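Local coordinates for protein profilin-1A (Acanthamoeba castellanii, PDB 1ACF) that binds monomeric actin one to one, blocking its polymerisation at high concentration and promoting it at low, and binds PIP2, which inhibits formation of IP3 and DG, at residues A15-A20 / V99-I104; F35-A40 / F60-V65; A46-N51 / R75-K80; V89-A94 / Y119-G124. All coordinates share one frame; numbering follows the deposited sequence.

Interactions 1, 2 and 3 are largely or partly buried, whereas interaction 4 lies at the surface by the carboxy terminus; all four reach the same antiparallel sheet. Interaction 1 joins two neighbouring strands through backbone bonds. Interactions 2 and 3 share helix 39-50, one at its approach and the other at its last turns, and both rely on apolar side chains, with Phe-60 of interaction 2 packing on Ile-77 of interaction 3. Interaction 4 ties the turn between strands 84-90 and 94-100 to the end of helix 106-121, using a lysine bonded to a backbone carbonyl and a threonine packed on an isoleucine. Phe-35 bridges interactions 1 and 2 by touching Val-99 and Gln-18.

Interaction 1 (A15-A20 / V99-I104); sequences AVTQAA and VYNEKI
Val-99 takes hold of Thr-17 and Gln-18 through its backbone. Its N donates to Gln-18 O at 2.8 Å, and its O accepts from Thr-17 N at 2.9 Å. Gln-18 and Val-99 form an antiparallel hydrogen-bonded bridge, but the carbonyl of Val-99 is taken by the amide one residue before Gln-18, whose own N is buried without a partner. Beside these bonds the two side chains run next to each other in the same direction. Val-99 CG1, anti to its own N (chi1 169°), comes to 3.9 Å from Gln-18 NE2.

Tyr-100 gives little here, since its ring leads away and CB alone comes near Ala-15 O, at 4.0 Å. Asn-101 crosses Thr-17 at about a right angle, its CG 3.8 Å from the hydroxyl oxygen OG1. Lys-103 N donates to Asn-101 OD1 from above the carbonyl plane, an Asx turn at the start of the type I turn from Asn-101 to Ile-104, which helps to hold the amide.

After that turn, Ile-104 comes back toward the first segment. Its CG2 sits 3.2 Å from Ala-15 O, a buried carbonyl that has no polar partner, and its CD1 reaches 3.5 Å from Thr-17 OG1.

Two neighbouring strands of the central antiparallel profilin sheet, 18-23 and 94-100, thus meet at the edge of the loop that runs on to helix 106-121; residues 15-20 fall in the N-terminal region predicted to bind actin. That helix covers Ala-15, Val-16 and Tyr-100, while Phe-35 packs against Gln-18 and Val-99.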
# COMPACT_ATOMS: atom_id res chain seq x y z
N ALA A 15 4.41 8.88 -9.01
CA ALA A 15 2.96 8.57 -9.00
C ALA A 15 2.55 8.26 -7.56
O ALA A 15 1.38 8.12 -7.19
CB ALA A 15 2.71 7.41 -9.95
N VAL A 16 3.63 8.16 -6.77
CA VAL A 16 3.48 7.82 -5.33
C VAL A 16 4.48 8.67 -4.55
O VAL A 16 5.59 8.85 -5.07
CB VAL A 16 3.68 6.27 -5.23
CG1 VAL A 16 4.43 5.77 -4.04
CG2 VAL A 16 2.32 5.55 -5.35
N THR A 17 4.13 9.17 -3.41
CA THR A 17 4.92 10.01 -2.55
C THR A 17 5.76 9.25 -1.56
O THR A 17 6.91 9.66 -1.34
CB THR A 17 4.02 11.05 -1.75
OG1 THR A 17 3.66 12.05 -2.77
CG2 THR A 17 4.73 11.74 -0.58
N GLN A 18 5.17 8.28 -0.89
CA GLN A 18 5.76 7.41 0.14
C GLN A 18 5.31 5.96 -0.19
O GLN A 18 4.10 5.85 -0.53
CB GLN A 18 5.16 7.72 1.53
CG GLN A 18 5.33 9.18 1.94
CD GLN A 18 4.84 9.54 3.29
OE1 GLN A 18 5.62 9.67 4.25
NE2 GLN A 18 3.55 9.70 3.44
N ALA A 19 6.21 5.04 -0.07
CA ALA A 19 5.87 3.59 -0.37
C ALA A 19 6.57 2.65 0.58
O ALA A 19 7.67 2.86 1.13
CB ALA A 19 6.17 3.28 -1.83
N ALA A 20 5.92 1.55 0.88
CA ALA A 20 6.52 0.51 1.75
C ALA A 20 6.16 -0.85 1.10
O ALA A 20 5.22 -0.87 0.30
CB ALA A 20 6.07 0.57 3.18
N VAL A 99 1.38 5.44 -1.05
CA VAL A 99 0.63 6.62 -0.56
C VAL A 99 0.69 7.79 -1.56
O VAL A 99 1.79 8.03 -2.12
CB VAL A 99 1.20 7.06 0.80
CG1 VAL A 99 0.65 8.43 1.23
CG2 VAL A 99 1.02 6.09 1.93
N TYR A 100 -0.40 8.52 -1.84
CA TYR A 100 -0.27 9.67 -2.78
C TYR A 100 -0.84 10.95 -2.15
O TYR A 100 -1.69 10.90 -1.23
CB TYR A 100 -0.92 9.45 -4.17
CG TYR A 100 -2.41 9.17 -4.08
CD1 TYR A 100 -2.86 7.88 -3.76
CD2 TYR A 100 -3.37 10.17 -4.20
CE1 TYR A 100 -4.23 7.59 -3.63
CE2 TYR A 100 -4.74 9.87 -4.11
CZ TYR A 100 -5.17 8.59 -3.80
OH TYR A 100 -6.50 8.27 -3.67
N ASN A 101 -0.42 12.12 -2.68
CA ASN A 101 -0.94 13.42 -2.17
C ASN A 101 -1.82 14.07 -3.26
O ASN A 101 -2.00 13.55 -4.38
CB ASN A 101 0.11 14.35 -1.64
CG ASN A 101 1.08 14.89 -2.65
OD1 ASN A 101 0.97 14.74 -3.88
ND2 ASN A 101 2.14 15.55 -2.13
N GLU A 102 -2.36 15.20 -2.85
CA GLU A 102 -3.26 16.00 -3.68
C GLU A 102 -2.61 16.48 -4.95
O GLU A 102 -3.26 17.03 -5.86
CB GLU A 102 -3.74 17.24 -2.90
CG GLU A 102 -4.16 17.03 -1.45
CD GLU A 102 -3.20 16.58 -0.40
OE1 GLU A 102 -1.97 16.61 -0.70
OE2 GLU A 102 -3.58 16.19 0.72
N LYS A 103 -1.31 16.29 -5.07
CA LYS A 103 -0.59 16.75 -6.30
C LYS A 103 -0.47 15.61 -7.30
O LYS A 103 0.18 15.78 -8.35
CB LYS A 103 0.81 17.26 -6.01
CG LYS A 103 1.08 18.73 -5.82
CD LYS A 103 0.82 19.29 -4.44
CE LYS A 103 1.79 18.83 -3.40
NZ LYS A 103 3.18 19.23 -3.74
N ILE A 104 -1.04 14.46 -6.95
CA ILE A 104 -1.01 13.28 -7.80
C ILE A 104 -2.42 12.83 -8.21
O ILE A 104 -3.39 12.91 -7.49
CB ILE A 104 -0.23 12.08 -7.13
CG1 ILE A 104 1.28 12.43 -7.06
CG2 ILE A 104 -0.50 10.68 -7.82
CD1 ILE A 104 1.98 11.74 -5.87

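Interaction 2 (F35-A40 / F60-V65); sequences FAVTPA and FDLAGV
Val-37 and Leu-62 form one of two apolar pairs. The tip of the leucine, CD1, sits in the fork of the valine, 3.6 Å from CG1 and 3.6 Å from CG2, while the two side chains meet at a slant. With CG1 of Val-37 anti to the backbone N (chi1 169°) and CG2 beside it, both methyls face that one leucine carbon. The second apolar pair involves Phe-35 and Ala-63: the methyl CB of Ala-63 approaches the ring obliquely, 3.7 Å from CE1 and 3.9 Å from CD1. The same CB lies so near Ala-36 O that the model is doubtful there.

Residues 62 to 65 form a type I' turn, the tight two-residue hairpin that links strand 60-62, at the rim of the profilin sheet, to strand 65-72. Ala-63 and Gly-64 take its two left-handed positions, and in this turn the CB of Ala-63 points toward segment 35-40, consistent with its contact with the Phe-35 ring.

Backbone bonds hold the hairpin itself, with Leu-62 N to Val-65 O at 3.1 Å and Val-65 N to Leu-62 O at 2.9 Å. In the other segment Thr-38 is the N-cap of helix 39-50, its OG1 making a weak bond to the N of Gln-41. Gln-41, on that helix, also touches the side chains of Asp-61 and Leu-62.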
# COMPACT_ATOMS: atom_id res chain seq x y z
N PHE A 35 8.81 7.23 5.85
CA PHE A 35 7.46 6.60 5.86
C PHE A 35 7.46 5.43 6.85
O PHE A 35 8.31 4.54 6.81
CB PHE A 35 7.00 6.27 4.49
CG PHE A 35 5.66 5.59 4.38
CD1 PHE A 35 4.53 6.17 4.97
CD2 PHE A 35 5.51 4.37 3.73
CE1 PHE A 35 3.27 5.64 4.84
CE2 PHE A 35 4.23 3.81 3.55
CZ PHE A 35 3.10 4.47 4.09
N ALA A 36 6.55 5.39 7.83
CA ALA A 36 6.51 4.32 8.79
C ALA A 36 5.16 3.63 9.04
O ALA A 36 4.27 4.19 9.70
CB ALA A 36 7.15 4.71 10.14
N VAL A 37 5.04 2.43 8.57
CA VAL A 37 3.86 1.56 8.76
C VAL A 37 4.22 0.70 10.00
O VAL A 37 5.24 -0.00 10.02
CB VAL A 37 3.47 0.68 7.59
CG1 VAL A 37 2.43 -0.35 8.02
CG2 VAL A 37 2.94 1.47 6.40
N THR A 38 3.44 0.86 11.05
CA THR A 38 3.84 0.07 12.25
C THR A 38 3.39 -1.37 12.07
O THR A 38 2.57 -1.69 11.16
CB THR A 38 3.42 0.83 13.56
OG1 THR A 38 1.99 0.74 13.71
CG2 THR A 38 3.83 2.32 13.39
N PRO A 39 3.97 -2.20 12.94
CA PRO A 39 3.65 -3.63 12.96
C PRO A 39 2.13 -3.79 13.05
O PRO A 39 1.47 -4.46 12.25
CB PRO A 39 4.28 -4.12 14.27
CG PRO A 39 5.46 -3.19 14.46
CD PRO A 39 4.89 -1.83 14.01
N ALA A 40 1.70 -3.16 14.13
CA ALA A 40 0.30 -3.08 14.48
C ALA A 40 -0.51 -2.64 13.26
O ALA A 40 -1.50 -3.34 12.96
CB ALA A 40 0.16 -2.13 15.66
N PHE A 60 -8.78 2.64 8.13
CA PHE A 60 -7.50 2.09 8.62
C PHE A 60 -6.44 3.18 8.77
O PHE A 60 -6.44 4.22 8.12
CB PHE A 60 -6.95 0.98 7.67
CG PHE A 60 -6.89 1.30 6.19
CD1 PHE A 60 -8.04 1.53 5.44
CD2 PHE A 60 -5.66 1.34 5.54
CE1 PHE A 60 -8.01 1.79 4.09
CE2 PHE A 60 -5.61 1.61 4.18
CZ PHE A 60 -6.77 1.86 3.44
N ASP A 61 -5.43 2.85 9.52
CA ASP A 61 -4.27 3.66 9.82
C ASP A 61 -2.97 3.25 9.15
O ASP A 61 -2.46 2.16 9.35
CB ASP A 61 -4.03 3.69 11.37
CG ASP A 61 -5.10 4.48 12.10
OD1 ASP A 61 -6.07 4.99 11.50
OD2 ASP A 61 -4.94 4.53 13.34
N LEU A 62 -2.37 4.22 8.49
CA LEU A 62 -1.02 4.04 7.92
C LEU A 62 -0.21 5.29 8.34
O LEU A 62 -0.59 6.42 8.02
CB LEU A 62 -1.02 3.66 6.46
CG LEU A 62 -1.13 2.23 5.96
CD1 LEU A 62 -0.61 1.20 6.97
CD2 LEU A 62 -2.55 1.86 5.52
N ALA A 63 0.85 5.07 9.10
CA ALA A 63 1.77 6.07 9.57
C ALA A 63 1.08 7.37 9.96
O ALA A 63 1.32 8.43 9.33
CB ALA A 63 2.83 6.32 8.47
N GLY A 64 0.19 7.32 10.95
CA GLY A 64 -0.49 8.54 11.38
C GLY A 64 -1.63 9.09 10.58
O GLY A 64 -2.30 10.06 11.05
N VAL A 65 -1.93 8.56 9.40
CA VAL A 65 -3.09 9.05 8.68
C VAL A 65 -4.21 8.03 8.75
O VAL A 65 -3.98 6.82 8.45
CB VAL A 65 -2.76 9.40 7.23
CG1 VAL A 65 -3.95 10.06 6.58
CG2 VAL A 65 -1.47 10.15 7.07

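Interaction 3 (A46-N51 / R75-K80); sequences AGAFNN and RSIYGK
Ile-77 packs its side chain against helix 39-50, on Ala-48 and Phe-49. Its CB leaves the strand toward the helix. From there CG1, anti to the carbonyl carbon and beside the backbone N (chi1 -71°), comes over one face of the Phe-49 ring, 3.9 Å from CE1. At the tip, CD1 lies 3.9 Å from the ring centroid and only 5° off the normal, a CH-pi contact centred on the face, and it is also 3.8 Å from Ala-48 CB. The other branch, CG2, turns to Phe-60.

The backbone ahead of the isoleucine meets the same ring. Ser-76 N lies at its edge, 3.7 Å from CE1, and Arg-75 O approaches obliquely at 3.3 Å from that same CE1. Arg-75 itself points away, its guanidinium held in salt bridges by Asp-118 and Glu-114, the latter also bonding Ser-76 OG.

The axes of helix 46-50 and strand 76-80 come within 9.3 Å, their directions 119° apart. This is the layered packing of the profilin fold, a central antiparallel sheet with helices on either side: helix 39-50 against the face bearing Ile-77, helix 106-121 against the one bearing Tyr-78.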
# COMPACT_ATOMS: atom_id res chain seq x y z
N ALA A 46 -2.85 -6.57 6.53
CA ALA A 46 -2.75 -8.00 6.08
C ALA A 46 -4.07 -8.70 6.36
O ALA A 46 -4.77 -9.23 5.47
CB ALA A 46 -1.51 -8.58 6.71
N GLY A 47 -4.48 -8.64 7.62
CA GLY A 47 -5.68 -9.22 8.15
C GLY A 47 -6.92 -8.91 7.32
O GLY A 47 -7.77 -9.78 7.04
N ALA A 48 -7.00 -7.66 6.93
CA ALA A 48 -8.15 -7.17 6.14
C ALA A 48 -8.15 -7.79 4.74
O ALA A 48 -9.22 -7.86 4.11
CB ALA A 48 -8.17 -5.65 6.14
N PHE A 49 -6.97 -8.20 4.29
CA PHE A 49 -6.97 -8.83 2.93
C PHE A 49 -7.81 -10.13 3.05
O PHE A 49 -8.54 -10.47 2.09
CB PHE A 49 -5.62 -8.98 2.30
CG PHE A 49 -5.12 -7.73 1.60
CD1 PHE A 49 -5.69 -7.30 0.41
CD2 PHE A 49 -4.08 -7.00 2.18
CE1 PHE A 49 -5.22 -6.16 -0.22
CE2 PHE A 49 -3.57 -5.87 1.51
CZ PHE A 49 -4.14 -5.46 0.32
N ASN A 50 -7.72 -10.73 4.21
CA ASN A 50 -8.54 -11.95 4.55
C ASN A 50 -9.97 -11.57 4.86
O ASN A 50 -10.93 -11.93 4.15
CB ASN A 50 -7.74 -12.70 5.64
CG ASN A 50 -6.37 -13.04 5.01
OD1 ASN A 50 -6.39 -13.42 3.80
ND2 ASN A 50 -5.28 -12.90 5.74
N ASN A 51 -10.20 -10.78 5.89
CA ASN A 51 -11.61 -10.36 6.22
C ASN A 51 -11.57 -8.83 6.33
O ASN A 51 -10.85 -8.42 7.25
CB ASN A 51 -12.03 -11.03 7.54
CG ASN A 51 -13.44 -10.56 7.93
OD1 ASN A 51 -14.17 -10.00 7.10
ND2 ASN A 51 -13.85 -10.81 9.16
N ARG A 75 -7.35 -8.73 -3.33
CA ARG A 75 -6.10 -8.22 -3.94
C ARG A 75 -5.83 -6.76 -3.64
O ARG A 75 -4.66 -6.39 -3.43
CB ARG A 75 -6.04 -8.52 -5.45
CG ARG A 75 -4.73 -7.97 -6.12
CD ARG A 75 -5.07 -7.51 -7.47
NE ARG A 75 -4.12 -6.96 -8.29
CZ ARG A 75 -3.14 -7.29 -9.11
NH1 ARG A 75 -2.77 -8.53 -9.38
NH2 ARG A 75 -2.48 -6.32 -9.78
N SER A 76 -6.85 -5.93 -3.57
CA SER A 76 -6.70 -4.48 -3.41
C SER A 76 -7.53 -3.79 -2.37
O SER A 76 -8.76 -3.89 -2.53
CB SER A 76 -7.23 -3.89 -4.75
OG SER A 76 -6.26 -4.18 -5.75
N ILE A 77 -6.86 -3.02 -1.52
CA ILE A 77 -7.49 -2.15 -0.54
C ILE A 77 -7.05 -0.68 -0.82
O ILE A 77 -5.86 -0.30 -0.73
CB ILE A 77 -7.22 -2.50 0.94
CG1 ILE A 77 -7.97 -3.81 1.35
CG2 ILE A 77 -7.69 -1.30 1.90
CD1 ILE A 77 -7.34 -4.43 2.65
N TYR A 78 -8.04 0.13 -1.11
CA TYR A 78 -7.83 1.56 -1.38
C TYR A 78 -8.41 2.42 -0.21
O TYR A 78 -9.53 2.23 0.29
CB TYR A 78 -8.41 1.95 -2.73
CG TYR A 78 -7.74 1.39 -3.97
CD1 TYR A 78 -6.72 0.44 -3.97
CD2 TYR A 78 -8.30 1.75 -5.20
CE1 TYR A 78 -6.24 -0.10 -5.16
CE2 TYR A 78 -7.85 1.22 -6.40
CZ TYR A 78 -6.79 0.31 -6.37
OH TYR A 78 -6.37 -0.14 -7.59
N GLY A 79 -7.57 3.39 0.15
CA GLY A 79 -7.84 4.37 1.21
C GLY A 79 -7.85 5.79 0.63
O GLY A 79 -7.09 6.08 -0.34
N LYS A 80 -8.69 6.59 1.24
CA LYS A 80 -8.83 8.00 0.78
C LYS A 80 -8.96 8.85 2.04
O LYS A 80 -9.64 8.47 3.00
CB LYS A 80 -10.00 8.29 -0.13
CG LYS A 80 -9.98 9.68 -0.76
CD LYS A 80 -11.37 10.12 -1.29
CE LYS A 80 -12.34 10.35 -0.15
NZ LYS A 80 -13.75 10.23 -0.63

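Interaction 4 (V89-A94 / Y119-G124); sequences VKTSKA and YLIGQG
Thr-91 opens the contact by laying its CB 3.8 Å from Ile-121 CG1, with its methyl CG2 at 4.0 Å from the same atom. The two side chains pass at a slant, and the threonine's chi1 of 64° leaves CG2 beside the helix and puts OG1 between the backbone N and the carbonyl carbon, within hydrogen-bonding reach of both Ala-94 O and Phe-125 O. Thr-91 N donates to Ala-94 O at 2.7 Å, closing the turn between two strands.

Ser-92 lies further out, with OG 4.1 Å from Gly-124 O. This hydroxyl accepts a bond from Lys-93 NZ at 2.7 Å and has a weak one with the terminal carboxylate of Phe-125.

Lys-93 reaches the far segment. Its chain is extended until the last torsion, where a bend (chi4 74°) swings NZ to 3.0 Å from Gly-124 O. The donor stands above the carbonyl plane, 51° out of it, and the methylenes CD and CE run by the same oxygen. The ammonium thus grips two oxygens, one on each side of the contact. Its charge near the carboxy end of a helix would probably be favourable, and Gly-124, with positive phi, closes that end in a Schellman motif.

The turn joins strands 84-90 and 94-100 and leans on the last turns of helix 106-121, where Ala-117 touches both Thr-91 and Val-89; Arg-75, from the loop before strand 76-81, packs on Ile-121. Lys-90 reaches instead to Phe-49 and Asn-50 on helix 39-50.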
# COMPACT_ATOMS: atom_id res chain seq x y z
N VAL A 89 -1.83 -3.19 -2.53
CA VAL A 89 -2.02 -4.37 -3.42
C VAL A 89 -1.27 -5.55 -2.83
O VAL A 89 -0.02 -5.52 -2.76
CB VAL A 89 -1.64 -4.07 -4.86
CG1 VAL A 89 -1.90 -5.30 -5.77
CG2 VAL A 89 -2.44 -2.86 -5.36
N LYS A 90 -2.07 -6.58 -2.49
CA LYS A 90 -1.49 -7.82 -1.93
C LYS A 90 -1.04 -8.73 -3.08
O LYS A 90 -1.84 -8.87 -4.01
CB LYS A 90 -2.37 -8.57 -0.98
CG LYS A 90 -1.82 -10.00 -0.70
CD LYS A 90 -3.02 -10.84 -0.25
CE LYS A 90 -2.59 -12.03 0.61
NZ LYS A 90 -3.83 -12.46 1.36
N THR A 91 0.18 -9.16 -2.97
CA THR A 91 0.77 -10.10 -3.93
C THR A 91 0.68 -11.52 -3.34
O THR A 91 -0.01 -11.74 -2.33
CB THR A 91 2.17 -9.64 -4.39
OG1 THR A 91 3.14 -9.61 -3.30
CG2 THR A 91 2.09 -8.29 -5.13
N SER A 92 1.44 -12.42 -3.86
CA SER A 92 1.48 -13.81 -3.34
C SER A 92 2.08 -13.88 -1.97
O SER A 92 1.55 -14.60 -1.06
CB SER A 92 2.18 -14.71 -4.34
OG SER A 92 3.57 -14.78 -4.03
N LYS A 93 3.20 -13.16 -1.78
CA LYS A 93 3.91 -13.17 -0.48
C LYS A 93 4.10 -11.83 0.24
O LYS A 93 4.74 -11.82 1.31
CB LYS A 93 5.36 -13.71 -0.73
CG LYS A 93 5.37 -15.16 -1.13
CD LYS A 93 6.64 -15.50 -1.92
CE LYS A 93 6.36 -16.89 -2.52
NZ LYS A 93 5.38 -16.71 -3.64
N ALA A 94 3.64 -10.74 -0.34
CA ALA A 94 3.90 -9.39 0.18
C ALA A 94 2.74 -8.45 -0.10
O ALA A 94 1.81 -8.80 -0.84
CB ALA A 94 5.12 -8.80 -0.61
N TYR A 119 3.93 -7.26 -11.97
CA TYR A 119 5.32 -7.64 -12.32
C TYR A 119 5.97 -8.47 -11.23
O TYR A 119 6.73 -9.41 -11.53
CB TYR A 119 6.06 -6.38 -12.74
CG TYR A 119 7.55 -6.45 -12.83
CD1 TYR A 119 8.36 -6.48 -11.74
CD2 TYR A 119 8.15 -6.53 -14.11
CE1 TYR A 119 9.75 -6.53 -11.86
CE2 TYR A 119 9.51 -6.64 -14.26
CZ TYR A 119 10.30 -6.64 -13.13
OH TYR A 119 11.68 -6.76 -13.23
N LEU A 120 5.67 -8.15 -9.97
CA LEU A 120 6.25 -8.84 -8.84
C LEU A 120 5.70 -10.27 -8.66
O LEU A 120 6.46 -11.12 -8.23
CB LEU A 120 6.28 -8.02 -7.59
CG LEU A 120 7.20 -6.79 -7.48
CD1 LEU A 120 6.85 -6.08 -6.18
CD2 LEU A 120 8.64 -7.22 -7.60
N ILE A 121 4.44 -10.45 -8.90
CA ILE A 121 3.81 -11.81 -8.86
C ILE A 121 4.54 -12.73 -9.86
O ILE A 121 5.15 -13.78 -9.55
CB ILE A 121 2.31 -11.53 -9.20
CG1 ILE A 121 1.61 -11.10 -7.87
CG2 ILE A 121 1.61 -12.72 -9.87
CD1 ILE A 121 0.11 -10.90 -8.01
N GLY A 122 4.58 -12.30 -11.09
CA GLY A 122 5.29 -12.88 -12.20
C GLY A 122 6.72 -13.22 -11.82
O GLY A 122 7.37 -14.07 -12.44
N GLN A 123 7.32 -12.65 -10.83
CA GLN A 123 8.70 -12.96 -10.43
C GLN A 123 8.63 -14.03 -9.34
O GLN A 123 9.71 -14.52 -9.01
CB GLN A 123 9.47 -11.81 -9.77
CG GLN A 123 9.55 -10.46 -10.45
CD GLN A 123 10.79 -10.41 -11.29
OE1 GLN A 123 11.88 -10.06 -10.81
NE2 GLN A 123 10.59 -10.86 -12.52
N GLY A 124 7.45 -14.28 -8.81
CA GLY A 124 7.44 -15.28 -7.70
C GLY A 124 7.25 -14.63 -6.33
O GLY A 124 7.43 -15.33 -5.31